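MIP07328p (Drosophila melanogaster, PDB 6FKK) is probably a membrane-bound axon guidance cue that binds semaphorin receptors and acts as a chemorepellent in cell-cell signalling. Local coordinates at residues Phe209-Leu214 / Phe250-Leu255; Phe265-Ile270 / Leu376-Asn381. All coordinates share one frame; numbering follows the deposited sequence.

Interactions 1 and 2 lie in the beta-propeller of the sema domain, within one continuous run of strands, about 18 Å apart, centre to centre. Interaction 1 spans strand 225-233 to pair 209-214 with 250-255; interaction 2 links 265-270 to 376-381 across strands 282-290 and 298-305. Neighbouring strands 251-259 and 265-279 join them. A salt bridge runs from Arg254 NH2 to Asp268 OD1 at 2.7 Å, and Arg212 NH1 makes a weak hydrogen bond with Ile270 O, also at 2.7 Å. Arg254 and Tyr266 both border an N-linked glycan on the protein itself, and Tyr266 OH accepts a hydrogen bond from NAG N2.

Interaction 1. Residues Phe209-Leu214 / Phe250-Leu255; sequences FFFREL and FLKARL
Lys252 NZ meets Glu213 OE1 inside a propeller blade, where strand 225-233 separates strand 206-214 from strand 251-259. The two segments are therefore second neighbours in the sheet, and its twist turns their N-to-C directions 74° apart, with the axes 9.1 Å from each other at closest approach.

Lys252, with CG between its backbone N and carbonyl carbon (chi1 60°), sends a fully extended chain across the sheet. Its NZ donates to Glu213 OE1 at 2.5 Å, a salt bridge whose exact length is uncertain at this resolution. The Glu213 side chain arrives from the opposite direction and presents OE1 rather than OE2, which is 3.3 Å from Lys252 NZ. On the way, Lys252 CD passes the edge of the Phe211 ring, lying 4.3 Å from CZ and near the ring plane.

On the other face of the sheet Leu255 meets Phe210. Leu255 CD1 approaches Phe210 CD2 to 3.9 Å at the ring edge and in its plane, the two side chains crossing at about a right angle.

Both ions have further partners: Lys252 NZ bonds to the carbonyl oxygens of Lys190 and Gln191, while Glu213 binds Arg228 NE through OE1 and the amide of Asn193 through OE2. Each buried charge thus has several partners, which would favour the charged forms of both residues and tie the loop before strand 196-203 to the blade.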
loop_
_atom_site.group_PDB
_atom_site.type_symbol
_atom_site.label_atom_id
_atom_site.label_comp_id
_atom_site.label_asym_id
_atom_site.label_seq_id
_atom_site.Cartn_x
_atom_site.Cartn_y
_atom_site.Cartn_z
ATOM N N PHE A 209 -8.307 3.385 -5.868
ATOM C CA PHE A 209 -7.174 4.239 -5.544
ATOM C C PHE A 209 -7.239 4.634 -4.077
ATOM O O PHE A 209 -8.318 4.925 -3.551
ATOM C CB PHE A 209 -7.151 5.498 -6.421
ATOM C CG PHE A 209 -6.977 5.214 -7.885
ATOM C CD1 PHE A 209 -8.075 4.939 -8.683
ATOM C CD2 PHE A 209 -5.718 5.225 -8.462
ATOM C CE1 PHE A 209 -7.921 4.677 -10.028
ATOM C CE2 PHE A 209 -5.557 4.964 -9.807
ATOM C CZ PHE A 209 -6.660 4.688 -10.593
ATOM N N PHE A 210 -6.083 4.646 -3.419
ATOM C CA PHE A 210 -5.980 5.006 -2.012
ATOM C C PHE A 210 -5.055 6.205 -1.874
ATOM O O PHE A 210 -3.944 6.200 -2.416
ATOM C CB PHE A 210 -5.469 3.828 -1.179
ATOM C CG PHE A 210 -6.395 2.644 -1.177
ATOM C CD1 PHE A 210 -6.363 1.720 -2.209
ATOM C CD2 PHE A 210 -7.304 2.460 -0.148
ATOM C CE1 PHE A 210 -7.216 0.634 -2.212
ATOM C CE2 PHE A 210 -8.158 1.374 -0.145
ATOM C CZ PHE A 210 -8.114 0.460 -1.179
ATOM N N PHE A 211 -5.513 7.226 -1.152
ATOM C CA PHE A 211 -4.762 8.469 -1.039
ATOM C C PHE A 211 -5.274 9.257 0.157
ATOM O O PHE A 211 -6.325 8.954 0.726
ATOM C CB PHE A 211 -4.870 9.304 -2.320
ATOM C CG PHE A 211 -6.272 9.744 -2.643
ATOM C CD1 PHE A 211 -7.127 8.915 -3.352
ATOM C CD2 PHE A 211 -6.731 10.991 -2.246
ATOM C CE1 PHE A 211 -8.416 9.317 -3.653
ATOM C CE2 PHE A 211 -8.018 11.400 -2.543
ATOM C CZ PHE A 211 -8.861 10.562 -3.248
ATOM N N ARG A 212 -4.508 10.279 0.529
ATOM C CA ARG A 212 -4.902 11.251 1.533
ATOM C C ARG A 212 -5.003 12.619 0.875
ATOM O O ARG A 212 -4.261 12.926 -0.064
ATOM C CB ARG A 212 -3.907 11.291 2.698
ATOM C CG ARG A 212 -2.480 11.601 2.283
ATOM C CD ARG A 212 -1.527 11.518 3.468
ATOM N NE ARG A 212 -0.156 11.858 3.094
ATOM C CZ ARG A 212 0.737 10.976 2.654
ATOM N NH1 ARG A 212 0.401 9.699 2.535
ATOM N NH2 ARG A 212 1.963 11.369 2.335
ATOM N N GLU A 213 -5.934 13.437 1.359
ATOM C CA GLU A 213 -6.201 14.722 0.729
ATOM C C GLU A 213 -6.793 15.671 1.760
ATOM O O GLU A 213 -7.194 15.264 2.852
ATOM C CB GLU A 213 -7.149 14.572 -0.464
ATOM C CG GLU A 213 -8.557 14.150 -0.073
ATOM C CD GLU A 213 -9.557 14.321 -1.200
ATOM O OE1 GLU A 213 -10.670 13.763 -1.098
ATOM O OE2 GLU A 213 -9.230 15.016 -2.187
ATOM N N LEU A 214 -6.845 16.948 1.387
ATOM C CA LEU A 214 -7.494 17.949 2.217
ATOM C C LEU A 214 -9.003 17.736 2.223
ATOM O O LEU A 214 -9.580 17.174 1.289
ATOM C CB LEU A 214 -7.166 19.356 1.717
ATOM C CG LEU A 214 -5.690 19.755 1.771
ATOM C CD1 LEU A 214 -5.493 21.163 1.225
ATOM C CD2 LEU A 214 -5.151 19.640 3.191
ATOM N N PHE A 250 -16.539 8.175 -11.169
ATOM C CA PHE A 250 -15.601 8.483 -10.097
ATOM C C PHE A 250 -16.358 8.727 -8.799
ATOM O O PHE A 250 -17.143 9.677 -8.698
ATOM C CB PHE A 250 -14.746 9.697 -10.453
ATOM C CG PHE A 250 -13.734 10.054 -9.397
ATOM C CD1 PHE A 250 -12.505 9.415 -9.352
ATOM C CD2 PHE A 250 -14.009 11.027 -8.450
ATOM C CE1 PHE A 250 -11.571 9.741 -8.383
ATOM C CE2 PHE A 250 -13.080 11.356 -7.479
ATOM C CZ PHE A 250 -11.858 10.711 -7.447
ATOM N N LEU A 251 -16.120 7.869 -7.810
ATOM C CA LEU A 251 -16.661 8.024 -6.470
ATOM C C LEU A 251 -15.544 7.788 -5.465
ATOM O O LEU A 251 -14.561 7.102 -5.755
ATOM C CB LEU A 251 -17.815 7.050 -6.205
ATOM C CG LEU A 251 -19.060 7.195 -7.078
ATOM C CD1 LEU A 251 -20.040 6.072 -6.790
ATOM C CD2 LEU A 251 -19.709 8.544 -6.839
ATOM N N LYS A 252 -15.698 8.367 -4.275
ATOM C CA LYS A 252 -14.728 8.170 -3.208
ATOM C C LYS A 252 -15.439 8.139 -1.864
ATOM O O LYS A 252 -16.519 8.711 -1.693
ATOM C CB LYS A 252 -13.644 9.254 -3.202
ATOM C CG LYS A 252 -14.155 10.673 -3.015
ATOM C CD LYS A 252 -12.997 11.661 -3.024
ATOM C CE LYS A 252 -13.474 13.094 -2.856
ATOM N NZ LYS A 252 -12.340 14.061 -2.883
ATOM N N ALA A 253 -14.811 7.461 -0.907
ATOM C CA ALA A 253 -15.326 7.352 0.448
ATOM C C ALA A 253 -14.171 7.490 1.424
ATOM O O ALA A 253 -13.023 7.174 1.099
ATOM C CB ALA A 253 -16.053 6.021 0.672
ATOM N N ARG A 254 -14.481 7.974 2.622
ATOM C CA ARG A 254 -13.464 8.129 3.651
ATOM C C ARG A 254 -13.154 6.784 4.294
ATOM O O ARG A 254 -14.041 5.947 4.481
ATOM C CB ARG A 254 -13.925 9.122 4.717
ATOM C CG ARG A 254 -12.897 9.357 5.811
ATOM C CD ARG A 254 -13.443 10.227 6.925
ATOM N NE ARG A 254 -12.447 10.437 7.972
ATOM C CZ ARG A 254 -12.673 11.106 9.097
ATOM N NH1 ARG A 254 -13.867 11.636 9.326
ATOM N NH2 ARG A 254 -11.705 11.245 9.993
ATOM N N LEU A 255 -11.882 6.576 4.619
ATOM C CA LEU A 255 -11.466 5.414 5.389
ATOM C C LEU A 255 -11.460 5.767 6.870
ATOM O O LEU A 255 -11.020 6.853 7.260
ATOM C CB LEU A 255 -10.084 4.938 4.947
ATOM C CG LEU A 255 -9.988 4.397 3.520
ATOM C CD1 LEU A 255 -8.549 4.051 3.190
ATOM C CD2 LEU A 255 -10.880 3.179 3.357
#

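Interaction 2. Residues Phe265-Ile270 / Leu376-Asn381; sequences FYFDEI and LLTKVN. With NAG (2-acetamido-2-deoxy-beta-D-glucopyranose), chain B.
The backbones of Phe267 and Thr378 come closest here, yet their CA atoms stay 9.5 Å apart and no hydrogen bond joins the two segments. In the propeller fold of the sema domain, strand 265-279 and strand 377-380 belong to one curled run of antiparallel strands, with strands 282-290 and 298-305 between them, and side chains alone bridge the gap. At the start of the second segment Leu376 and Leu377 both face Val301, a classic beta bulge on the border with strand 298-305.

Phe267 carries the contact. Its CG lies anti to the carbonyl carbon (chi1 -57°), and the ring reaches toward the other strand with CZ foremost. CZ meets Thr378 CG2 at 4.2 Å, in an oblique approach that is neither over the face nor at the edge; the two side chains cross at about a right angle. Val380 CG2 sits at the ring edge, near its plane, 4.4 Å from CZ. Thr378 thus offers its methyl group rather than its hydroxyl, making the contact one of plain apolar packing. Phe267 is buried, with Phe289, Thr291 and Val259 also against it, whereas Thr378 is exposed and Val380 only partly covered. Within the first segment, Phe267 CE1 also lies at the edge of the Phe265 ring and in its plane.

Tyr266, the residue before Phe267, takes no part in this packing; its ring meets the glycan, and its side chain also touches Asn256 and Ser258. The sugar's acetamido nitrogen approaches the tyrosine ring at its edge and in its plane, and NAG N2 donates a hydrogen bond to Tyr266 OH at 3.2 Å, with an N-H...O angle of 146°.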
loop_
_atom_site.group_PDB
_atom_site.type_symbol
_atom_site.label_atom_id
_atom_site.label_comp_id
_atom_site.label_asym_id
_atom_site.label_seq_id
_atom_site.Cartn_x
_atom_site.Cartn_y
_atom_site.Cartn_z
ATOM N N PHE A 265 -10.320 8.342 18.654
ATOM C CA PHE A 265 -8.976 8.796 18.311
ATOM C C PHE A 265 -8.675 8.350 16.885
ATOM O O PHE A 265 -8.499 7.155 16.629
ATOM C CB PHE A 265 -7.950 8.239 19.296
ATOM C CG PHE A 265 -6.569 8.808 19.124
ATOM C CD1 PHE A 265 -5.660 8.208 18.268
ATOM C CD2 PHE A 265 -6.178 9.938 19.823
ATOM C CE1 PHE A 265 -4.390 8.728 18.108
ATOM C CE2 PHE A 265 -4.907 10.462 19.667
ATOM C CZ PHE A 265 -4.012 9.855 18.807
ATOM N N TYR A 266 -8.600 9.306 15.964
ATOM C CA TYR A 266 -8.470 9.000 14.546
ATOM C C TYR A 266 -7.014 9.004 14.098
ATOM O O TYR A 266 -6.202 9.804 14.573
ATOM C CB TYR A 266 -9.254 10.007 13.700
ATOM C CG TYR A 266 -10.755 9.891 13.815
ATOM C CD1 TYR A 266 -11.445 10.538 14.830
ATOM C CD2 TYR A 266 -11.484 9.150 12.896
ATOM C CE1 TYR A 266 -12.820 10.442 14.931
ATOM C CE2 TYR A 266 -12.859 9.049 12.988
ATOM C CZ TYR A 266 -13.522 9.696 14.007
ATOM O OH TYR A 266 -14.891 9.599 14.105
ATOM N N PHE A 267 -6.697 8.099 13.179
ATOM C CA PHE A 267 -5.456 8.123 12.410
ATOM C C PHE A 267 -5.869 8.447 10.977
ATOM O O PHE A 267 -6.295 7.562 10.229
ATOM C CB PHE A 267 -4.715 6.792 12.503
ATOM C CG PHE A 267 -4.391 6.362 13.908
ATOM C CD1 PHE A 267 -5.331 5.694 14.676
ATOM C CD2 PHE A 267 -3.139 6.602 14.451
ATOM C CE1 PHE A 267 -5.035 5.288 15.964
ATOM C CE2 PHE A 267 -2.837 6.199 15.741
ATOM C CZ PHE A 267 -3.787 5.541 16.497
ATOM N N ASP A 268 -5.753 9.719 10.597
ATOM C CA ASP A 268 -6.404 10.222 9.395
ATOM C C ASP A 268 -5.501 10.290 8.170
ATOM O O ASP A 268 -5.995 10.605 7.083
ATOM C CB ASP A 268 -6.985 11.616 9.660
ATOM C CG ASP A 268 -8.285 11.568 10.433
ATOM O OD1 ASP A 268 -9.069 10.619 10.217
ATOM O OD2 ASP A 268 -8.525 12.483 11.251
ATOM N N GLU A 269 -4.207 10.012 8.304
ATOM C CA GLU A 269 -3.263 10.156 7.196
ATOM C C GLU A 269 -2.703 8.785 6.830
ATOM O O GLU A 269 -1.770 8.293 7.474
ATOM C CB GLU A 269 -2.152 11.138 7.555
ATOM C CG GLU A 269 -2.642 12.563 7.761
ATOM C CD GLU A 269 -1.510 13.563 7.882
ATOM O OE1 GLU A 269 -0.349 13.134 8.055
ATOM O OE2 GLU A 269 -1.781 14.779 7.800
ATOM N N ILE A 270 -3.268 8.177 5.786
ATOM C CA ILE A 270 -2.782 6.887 5.315
ATOM C C ILE A 270 -1.390 7.055 4.715
ATOM O O ILE A 270 -1.051 8.103 4.148
ATOM C CB ILE A 270 -3.771 6.282 4.302
ATOM C CG1 ILE A 270 -3.448 4.813 4.036
ATOM C CG2 ILE A 270 -3.768 7.073 3.005
ATOM C CD1 ILE A 270 -4.538 4.094 3.275
ATOM N N LEU A 376 -5.462 -2.729 14.293
ATOM C CA LEU A 376 -4.800 -3.970 14.669
ATOM C C LEU A 376 -3.531 -3.720 15.473
ATOM O O LEU A 376 -3.071 -4.620 16.183
ATOM C CB LEU A 376 -4.475 -4.783 13.417
ATOM C CG LEU A 376 -5.669 -5.116 12.524
ATOM C CD1 LEU A 376 -5.215 -5.891 11.300
ATOM C CD2 LEU A 376 -6.705 -5.902 13.305
ATOM N N LEU A 377 -2.963 -2.520 15.376
ATOM C CA LEU A 377 -1.779 -2.142 16.135
ATOM C C LEU A 377 -1.740 -0.625 16.211
ATOM O O LEU A 377 -1.953 0.045 15.199
ATOM C CB LEU A 377 -0.500 -2.674 15.479
ATOM C CG LEU A 377 0.831 -2.245 16.102
ATOM C CD1 LEU A 377 1.050 -2.939 17.429
ATOM C CD2 LEU A 377 1.985 -2.531 15.162
ATOM N N THR A 378 -1.482 -0.089 17.401
ATOM C CA THR A 378 -1.315 1.344 17.584
ATOM C C THR A 378 0.064 1.633 18.158
ATOM O O THR A 378 0.597 0.856 18.956
ATOM C CB THR A 378 -2.393 1.932 18.509
ATOM O OG1 THR A 378 -2.256 1.380 19.823
ATOM C CG2 THR A 378 -3.780 1.621 17.977
ATOM N N LYS A 379 0.642 2.756 17.733
ATOM C CA LYS A 379 1.935 3.225 18.233
ATOM C C LYS A 379 1.808 4.723 18.487
ATOM O O LYS A 379 1.860 5.519 17.546
ATOM C CB LYS A 379 3.059 2.922 17.248
ATOM C CG LYS A 379 3.635 1.521 17.360
ATOM C CD LYS A 379 4.814 1.338 16.413
ATOM C CE LYS A 379 5.712 0.196 16.861
ATOM N NZ LYS A 379 6.307 0.466 18.202
ATOM N N VAL A 380 1.645 5.104 19.753
ATOM C CA VAL A 380 1.364 6.483 20.131
ATOM C C VAL A 380 2.446 6.975 21.081
ATOM O O VAL A 380 2.934 6.218 21.929
ATOM C CB VAL A 380 -0.034 6.611 20.774
ATOM C CG1 VAL A 380 -0.385 8.068 21.010
ATOM C CG2 VAL A 380 -1.079 5.952 19.892
ATOM N N ASN A 381 2.822 8.249 20.929
ATOM C CA ASN A 381 3.819 8.898 21.783
ATOM C C ASN A 381 5.165 8.180 21.716
ATOM O O ASN A 381 5.844 7.995 22.728
ATOM C CB ASN A 381 3.329 9.005 23.230
ATOM C CG ASN A 381 2.443 10.216 23.456
ATOM O OD1 ASN A 381 2.742 11.314 22.983
ATOM N ND2 ASN A 381 1.344 10.022 24.179
HETATM C C1 NAG B . -15.470 5.910 12.620
HETATM C C2 NAG B . -16.715 6.786 12.669
HETATM C C3 NAG B . -17.061 7.145 14.116
HETATM C C4 NAG B . -17.074 5.909 15.013
HETATM C C5 NAG B . -15.822 5.063 14.794
HETATM C C6 NAG B . -15.855 3.747 15.536
HETATM C C7 NAG B . -17.131 8.202 10.703
HETATM C C8 NAG B . -16.821 9.505 10.030
HETATM N N2 NAG B . -16.528 7.992 11.877
HETATM O O3 NAG B . -18.334 7.780 14.107
HETATM O O4 NAG B . -17.056 6.285 16.388
HETATM O O5 NAG B . -15.672 4.756 13.404
HETATM O O6 NAG B . -16.950 2.942 15.122
HETATM O O7 NAG B . -17.891 7.378 10.204
#